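Local coordinates for protein eEF1A lysine and N-terminal methyltransferase (Homo sapiens, PDB 5WCJ) that methylates elongation factor 1-alpha at its N-terminal glycine and at a lysine, the piece here being the C-terminal, N-terminus-methylating domain, at residues L39-G52 / V60-E73. Residues are numbered along the deposited sequence; the frame is centred on the assembly and turned at random.
Sequences LLEIPLALLVVGLG and VHDHFPKSCIDAVE. With SAH (S-adenosyl-L-homocysteine), chain F.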
loop_
_atom_site.group_PDB
_atom_site.type_symbol
_atom_site.label_atom_id
_atom_site.label_comp_id
_atom_site.label_asym_id
_atom_site.label_seq_id
_atom_site.Cartn_x
_atom_site.Cartn_y
_atom_site.Cartn_z
ATOM N N LEU A 39 15.534 -1.296 -5.602
ATOM C CA LEU A 39 14.332 -1.477 -4.773
ATOM C C LEU A 39 14.401 -2.639 -3.776
ATOM O O LEU A 39 13.968 -2.501 -2.639
ATOM C CB LEU A 39 13.122 -1.647 -5.691
ATOM C CG LEU A 39 11.701 -1.575 -5.164
ATOM C CD1 LEU A 39 11.408 -0.196 -4.598
ATOM C CD2 LEU A 39 10.748 -1.897 -6.306
ATOM N N LEU A 40 14.935 -3.780 -4.199
ATOM C CA LEU A 40 15.169 -4.901 -3.297
ATOM C C LEU A 40 16.326 -4.654 -2.308
ATOM O O LEU A 40 16.351 -5.215 -1.221
ATOM C CB LEU A 40 15.527 -6.156 -4.092
ATOM C CG LEU A 40 14.441 -6.896 -4.861
ATOM C CD1 LEU A 40 15.070 -8.117 -5.512
ATOM C CD2 LEU A 40 13.298 -7.297 -3.948
ATOM N N GLU A 41 17.296 -3.845 -2.723
ATOM C CA GLU A 41 18.563 -3.686 -2.006
ATOM C C GLU A 41 18.595 -2.539 -1.006
ATOM O O GLU A 41 19.619 -2.362 -0.327
ATOM C CB GLU A 41 19.677 -3.448 -3.011
ATOM C CG GLU A 41 19.830 -4.565 -4.024
ATOM C CD GLU A 41 20.868 -4.266 -5.088
ATOM O OE1 GLU A 41 21.481 -3.171 -5.055
ATOM O OE2 GLU A 41 21.075 -5.148 -5.962
ATOM N N ILE A 42 17.503 -1.763 -0.912
ATOM C CA ILE A 42 17.442 -0.602 -0.019
ATOM C C ILE A 42 16.168 -0.640 0.844
ATOM O O ILE A 42 15.145 -1.183 0.406
ATOM C CB ILE A 42 17.544 0.723 -0.809
ATOM C CG1 ILE A 42 16.387 0.889 -1.811
ATOM C CG2 ILE A 42 18.882 0.793 -1.553
ATOM C CD1 ILE A 42 15.201 1.675 -1.311
ATOM N N PRO A 43 16.233 -0.094 2.073
ATOM C CA PRO A 43 15.050 -0.108 2.925
ATOM C C PRO A 43 13.853 0.622 2.303
ATOM O O PRO A 43 14.006 1.609 1.597
ATOM C CB PRO A 43 15.507 0.631 4.190
ATOM C CG PRO A 43 16.985 0.440 4.210
ATOM C CD PRO A 43 17.366 0.559 2.762
ATOM N N LEU A 44 12.673 0.110 2.598
ATOM C CA LEU A 44 11.427 0.632 2.055
ATOM C C LEU A 44 10.467 0.644 3.219
ATOM O O LEU A 44 10.292 -0.384 3.840
ATOM C CB LEU A 44 10.965 -0.332 0.970
ATOM C CG LEU A 44 9.721 -0.047 0.148
ATOM C CD1 LEU A 44 9.948 1.189 -0.687
ATOM C CD2 LEU A 44 9.408 -1.252 -0.735
ATOM N N ALA A 45 9.893 1.802 3.529
ATOM C CA ALA A 45 8.890 1.931 4.577
ATOM C C ALA A 45 7.485 1.948 3.938
ATOM O O ALA A 45 7.197 2.812 3.093
ATOM C CB ALA A 45 9.137 3.198 5.360
ATOM N N LEU A 46 6.629 1.020 4.353
ATOM C CA LEU A 46 5.305 0.864 3.765
ATOM C C LEU A 46 4.221 0.801 4.834
ATOM O O LEU A 46 4.318 0.020 5.790
ATOM C CB LEU A 46 5.257 -0.398 2.890
ATOM C CG LEU A 46 3.871 -1.002 2.638
ATOM C CD1 LEU A 46 3.170 -0.254 1.527
ATOM C CD2 LEU A 46 3.949 -2.480 2.272
ATOM N N LEU A 47 3.168 1.603 4.641
ATOM C CA LEU A 47 1.995 1.586 5.492
ATOM C C LEU A 47 0.895 0.923 4.665
ATOM O O LEU A 47 0.647 1.326 3.523
ATOM C CB LEU A 47 1.571 3.021 5.835
ATOM C CG LEU A 47 0.248 3.183 6.596
ATOM C CD1 LEU A 47 0.315 2.532 7.970
ATOM C CD2 LEU A 47 -0.046 4.655 6.737
ATOM N N VAL A 48 0.248 -0.078 5.224
ATOM C CA VAL A 48 -0.852 -0.757 4.545
ATOM C C VAL A 48 -2.084 -0.699 5.426
ATOM O O VAL A 48 -2.035 -1.125 6.570
ATOM C CB VAL A 48 -0.527 -2.241 4.211
ATOM C CG1 VAL A 48 -1.690 -2.859 3.428
ATOM C CG2 VAL A 48 0.770 -2.350 3.467
ATOM N N VAL A 49 -3.186 -0.172 4.895
ATOM C CA VAL A 49 -4.442 -0.122 5.630
ATOM C C VAL A 49 -5.356 -1.150 5.036
ATOM O O VAL A 49 -5.657 -1.093 3.826
ATOM C CB VAL A 49 -5.111 1.258 5.539
ATOM C CG1 VAL A 49 -6.352 1.277 6.409
ATOM C CG2 VAL A 49 -4.106 2.333 5.931
ATOM N N GLY A 50 -5.789 -2.076 5.892
ATOM C CA GLY A 50 -6.646 -3.169 5.524
ATOM C C GLY A 50 -5.814 -4.434 5.393
ATOM O O GLY A 50 -4.994 -4.525 4.492
ATOM N N LEU A 51 -6.009 -5.393 6.302
ATOM C CA LEU A 51 -5.198 -6.655 6.303
ATOM C C LEU A 51 -5.730 -7.723 5.374
ATOM O O LEU A 51 -4.936 -8.446 4.743
ATOM C CB LEU A 51 -5.101 -7.234 7.714
ATOM C CG LEU A 51 -4.169 -8.428 7.932
ATOM C CD1 LEU A 51 -2.725 -8.004 7.739
ATOM C CD2 LEU A 51 -4.397 -8.994 9.337
ATOM N N GLY A 52 -7.053 -7.862 5.313
ATOM C CA GLY A 52 -7.710 -9.023 4.708
ATOM C C GLY A 52 -7.135 -10.298 5.310
ATOM O O GLY A 52 -6.904 -10.367 6.518
ATOM N N VAL A 60 4.960 -8.696 0.423
ATOM C CA VAL A 60 5.994 -7.657 0.420
ATOM C C VAL A 60 7.078 -8.041 1.438
ATOM O O VAL A 60 8.264 -7.961 1.142
ATOM C CB VAL A 60 5.390 -6.261 0.712
ATOM C CG1 VAL A 60 6.460 -5.203 0.894
ATOM C CG2 VAL A 60 4.428 -5.876 -0.426
ATOM N N HIS A 61 6.665 -8.453 2.629
ATOM C CA HIS A 61 7.605 -8.868 3.681
ATOM C C HIS A 61 8.523 -9.963 3.171
ATOM O O HIS A 61 9.726 -9.893 3.351
ATOM C CB HIS A 61 6.839 -9.376 4.895
ATOM C CG HIS A 61 7.705 -9.965 5.960
ATOM N ND1 HIS A 61 8.340 -9.195 6.911
ATOM C CD2 HIS A 61 8.024 -11.253 6.238
ATOM C CE1 HIS A 61 9.018 -9.984 7.730
ATOM N NE2 HIS A 61 8.846 -11.237 7.342
ATOM N N ASP A 62 7.945 -10.960 2.519
ATOM C CA ASP A 62 8.699 -12.145 2.031
ATOM C C ASP A 62 9.582 -11.872 0.821
ATOM O O ASP A 62 10.635 -12.503 0.675
ATOM C CB ASP A 62 7.740 -13.295 1.681
ATOM C CG ASP A 62 7.131 -13.972 2.916
ATOM O OD1 ASP A 62 7.600 -13.751 4.054
ATOM O OD2 ASP A 62 6.181 -14.754 2.730
ATOM N N HIS A 63 9.164 -10.969 -0.067
ATOM C CA HIS A 63 9.912 -10.710 -1.300
ATOM C C HIS A 63 10.858 -9.508 -1.215
ATOM O O HIS A 63 11.779 -9.400 -2.024
ATOM C CB HIS A 63 8.957 -10.563 -2.485
ATOM C CG HIS A 63 8.412 -11.867 -2.959
ATOM N ND1 HIS A 63 7.360 -12.507 -2.333
ATOM C CD2 HIS A 63 8.821 -12.690 -3.954
ATOM C CE1 HIS A 63 7.123 -13.654 -2.947
ATOM N NE2 HIS A 63 7.991 -13.783 -3.937
ATOM N N PHE A 64 10.611 -8.606 -0.268
ATOM C CA PHE A 64 11.455 -7.443 -0.064
ATOM C C PHE A 64 12.081 -7.536 1.334
ATOM O O PHE A 64 11.544 -6.994 2.309
ATOM C CB PHE A 64 10.635 -6.147 -0.237
ATOM C CG PHE A 64 10.078 -5.953 -1.626
ATOM C CD1 PHE A 64 8.955 -6.650 -2.046
ATOM C CD2 PHE A 64 10.661 -5.052 -2.508
ATOM C CE1 PHE A 64 8.434 -6.474 -3.314
ATOM C CE2 PHE A 64 10.136 -4.859 -3.780
ATOM C CZ PHE A 64 9.032 -5.586 -4.194
ATOM N N PRO A 65 13.246 -8.202 1.452
ATOM C CA PRO A 65 13.818 -8.448 2.788
ATOM C C PRO A 65 14.190 -7.202 3.620
ATOM O O PRO A 65 14.315 -7.295 4.839
ATOM C CB PRO A 65 15.054 -9.330 2.488
ATOM C CG PRO A 65 15.382 -9.063 1.071
ATOM C CD PRO A 65 14.074 -8.803 0.378
ATOM N N LYS A 66 14.312 -6.043 2.992
ATOM C CA LYS A 66 14.541 -4.801 3.720
ATOM C C LYS A 66 13.287 -3.915 3.861
ATOM O O LYS A 66 13.403 -2.769 4.265
ATOM C CB LYS A 66 15.651 -4.001 3.040
ATOM C CG LYS A 66 16.981 -4.736 3.060
ATOM C CD LYS A 66 18.043 -3.863 2.408
ATOM C CE LYS A 66 19.371 -4.584 2.302
ATOM N NZ LYS A 66 20.446 -3.622 1.990
ATOM N N SER A 67 12.106 -4.441 3.545
ATOM C CA SER A 67 10.870 -3.684 3.777
ATOM C C SER A 67 10.540 -3.660 5.269
ATOM O O SER A 67 10.814 -4.618 6.004
ATOM C CB SER A 67 9.700 -4.264 2.968
ATOM O OG SER A 67 9.396 -5.593 3.362
ATOM N N CYS A 68 9.946 -2.553 5.687
ATOM C CA CYS A 68 9.453 -2.363 7.040
ATOM C C CYS A 68 8.004 -1.941 6.898
ATOM O O CYS A 68 7.741 -0.908 6.346
ATOM C CB CYS A 68 10.224 -1.261 7.756
ATOM S SG CYS A 68 9.750 -1.142 9.495
ATOM N N ILE A 69 7.100 -2.788 7.349
ATOM C CA ILE A 69 5.665 -2.598 7.115
ATOM C C ILE A 69 4.943 -2.304 8.416
ATOM O O ILE A 69 5.082 -3.038 9.389
ATOM C CB ILE A 69 5.076 -3.851 6.479
ATOM C CG1 ILE A 69 5.753 -4.118 5.117
ATOM C CG2 ILE A 69 3.554 -3.753 6.376
ATOM C CD1 ILE A 69 5.424 -5.473 4.509
ATOM N N ASP A 70 4.114 -1.259 8.397
ATOM C CA ASP A 70 3.087 -1.022 9.410
ATOM C C ASP A 70 1.738 -1.315 8.745
ATOM O O ASP A 70 1.426 -0.726 7.717
ATOM C CB ASP A 70 3.138 0.420 9.866
ATOM C CG ASP A 70 4.319 0.706 10.791
ATOM O OD1 ASP A 70 4.422 0.031 11.834
ATOM O OD2 ASP A 70 5.100 1.642 10.514
ATOM N N ALA A 71 1.002 -2.268 9.291
ATOM C CA ALA A 71 -0.306 -2.654 8.781
ATOM C C ALA A 71 -1.354 -2.216 9.796
ATOM O O ALA A 71 -1.188 -2.436 10.998
ATOM C CB ALA A 71 -0.372 -4.145 8.554
ATOM N N VAL A 72 -2.402 -1.560 9.323
ATOM C CA VAL A 72 -3.478 -1.105 10.196
ATOM C C VAL A 72 -4.762 -1.843 9.831
ATOM O O VAL A 72 -5.135 -1.904 8.678
ATOM C CB VAL A 72 -3.654 0.416 10.085
ATOM C CG1 VAL A 72 -4.731 0.897 11.043
ATOM C CG2 VAL A 72 -2.328 1.102 10.340
ATOM N N GLU A 73 -5.413 -2.453 10.811
ATOM C CA GLU A 73 -6.564 -3.291 10.576
ATOM C C GLU A 73 -7.606 -2.995 11.660
ATOM O O GLU A 73 -7.278 -3.015 12.839
ATOM C CB GLU A 73 -6.152 -4.777 10.625
ATOM C CG GLU A 73 -7.286 -5.788 10.653
ATOM C CD GLU A 73 -8.296 -5.593 9.540
ATOM O OE1 GLU A 73 -7.877 -5.428 8.354
ATOM O OE2 GLU A 73 -9.527 -5.626 9.821
HETATM C CG SAH F . -8.869 -6.626 1.797
HETATM S SD SAH F . -10.219 -6.925 2.972
HETATM C "C5'" SAH F . -10.600 -5.272 3.606
HETATM C "C4'" SAH F . -9.943 -5.113 4.963
HETATM O "O4'" SAH F . -10.135 -3.749 5.411
HETATM C "C3'" SAH F . -10.556 -6.018 6.048
HETATM O "O3'" SAH F . -9.520 -6.663 6.782
HETATM C "C2'" SAH F . -11.323 -5.024 6.928
HETATM O "O2'" SAH F . -11.439 -5.365 8.306
HETATM C "C1'" SAH F . -10.415 -3.811 6.791
HETATM N N9 SAH F . -11.012 -2.536 7.176
HETATM C C8 SAH F . -12.296 -2.114 6.941
HETATM N N7 SAH F . -12.535 -0.885 7.331
HETATM C C5 SAH F . -11.324 -0.470 7.860
HETATM C C6 SAH F . -10.904 0.745 8.426
HETATM N N6 SAH F . -11.707 1.834 8.550
HETATM N N1 SAH F . -9.633 0.825 8.867
HETATM C C2 SAH F . -8.835 -0.250 8.754
HETATM N N3 SAH F . -9.113 -1.443 8.220
HETATM C C4 SAH F . -10.380 -1.486 7.782
HETATM O O HOH W 1 14.056 -5.399 0.215
#
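Glu73 reaches back from the end of strand 67-73 to the turn after strand 44-49. Glu73 CB lies 4.0 Å from Leu51 CB, and CG packs against the same atom. The chain then bends (chi2 52°), which turns the carboxylate so that it faces both the Leu51 amide and the ribose hydroxyls of S-adenosyl-L-homocysteine. Glu73 OE1 is gripped twice: Leu51 N donates to it at 2.8 Å, nearly along the C-O axis, and the ligand O3' donates at 2.6 Å. OE2 takes the ribose O2' and, from beyond the strand, Asp75 N. Gly52 N also donates to O3'. This is the Rossmann-like methyltransferase fold: strands 44-49 and 67-73 are the parallel neighbours of a beta-alpha-beta unit crossed over by helix 55-63. The glycine-bearing turn follows the first strand and the ribose-binding acid ends the second. Gly50, at phi 102°, lays its CA against the ligand O4'.

Backbone bonds join the strands from Cys68 N to Leu44 O through to Gly50 N to Val72 O. On the face turned to helix 55-63, Val48 CG2 rests on Ile69 CG2. On the other face Leu47 CD1 packs on Val72 CG2. At the far end Leu40 CD2 sits over one face of the Phe64 ring, 4.2 Å from its centroid, a CH-pi contact. Leu39 CG comes to the ring's edge. Lys66 runs extended past Glu41, and its NZ bonds Glu41 O at 2.8 Å from above the carbonyl plane. A water links Leu40 O to Lys66 N.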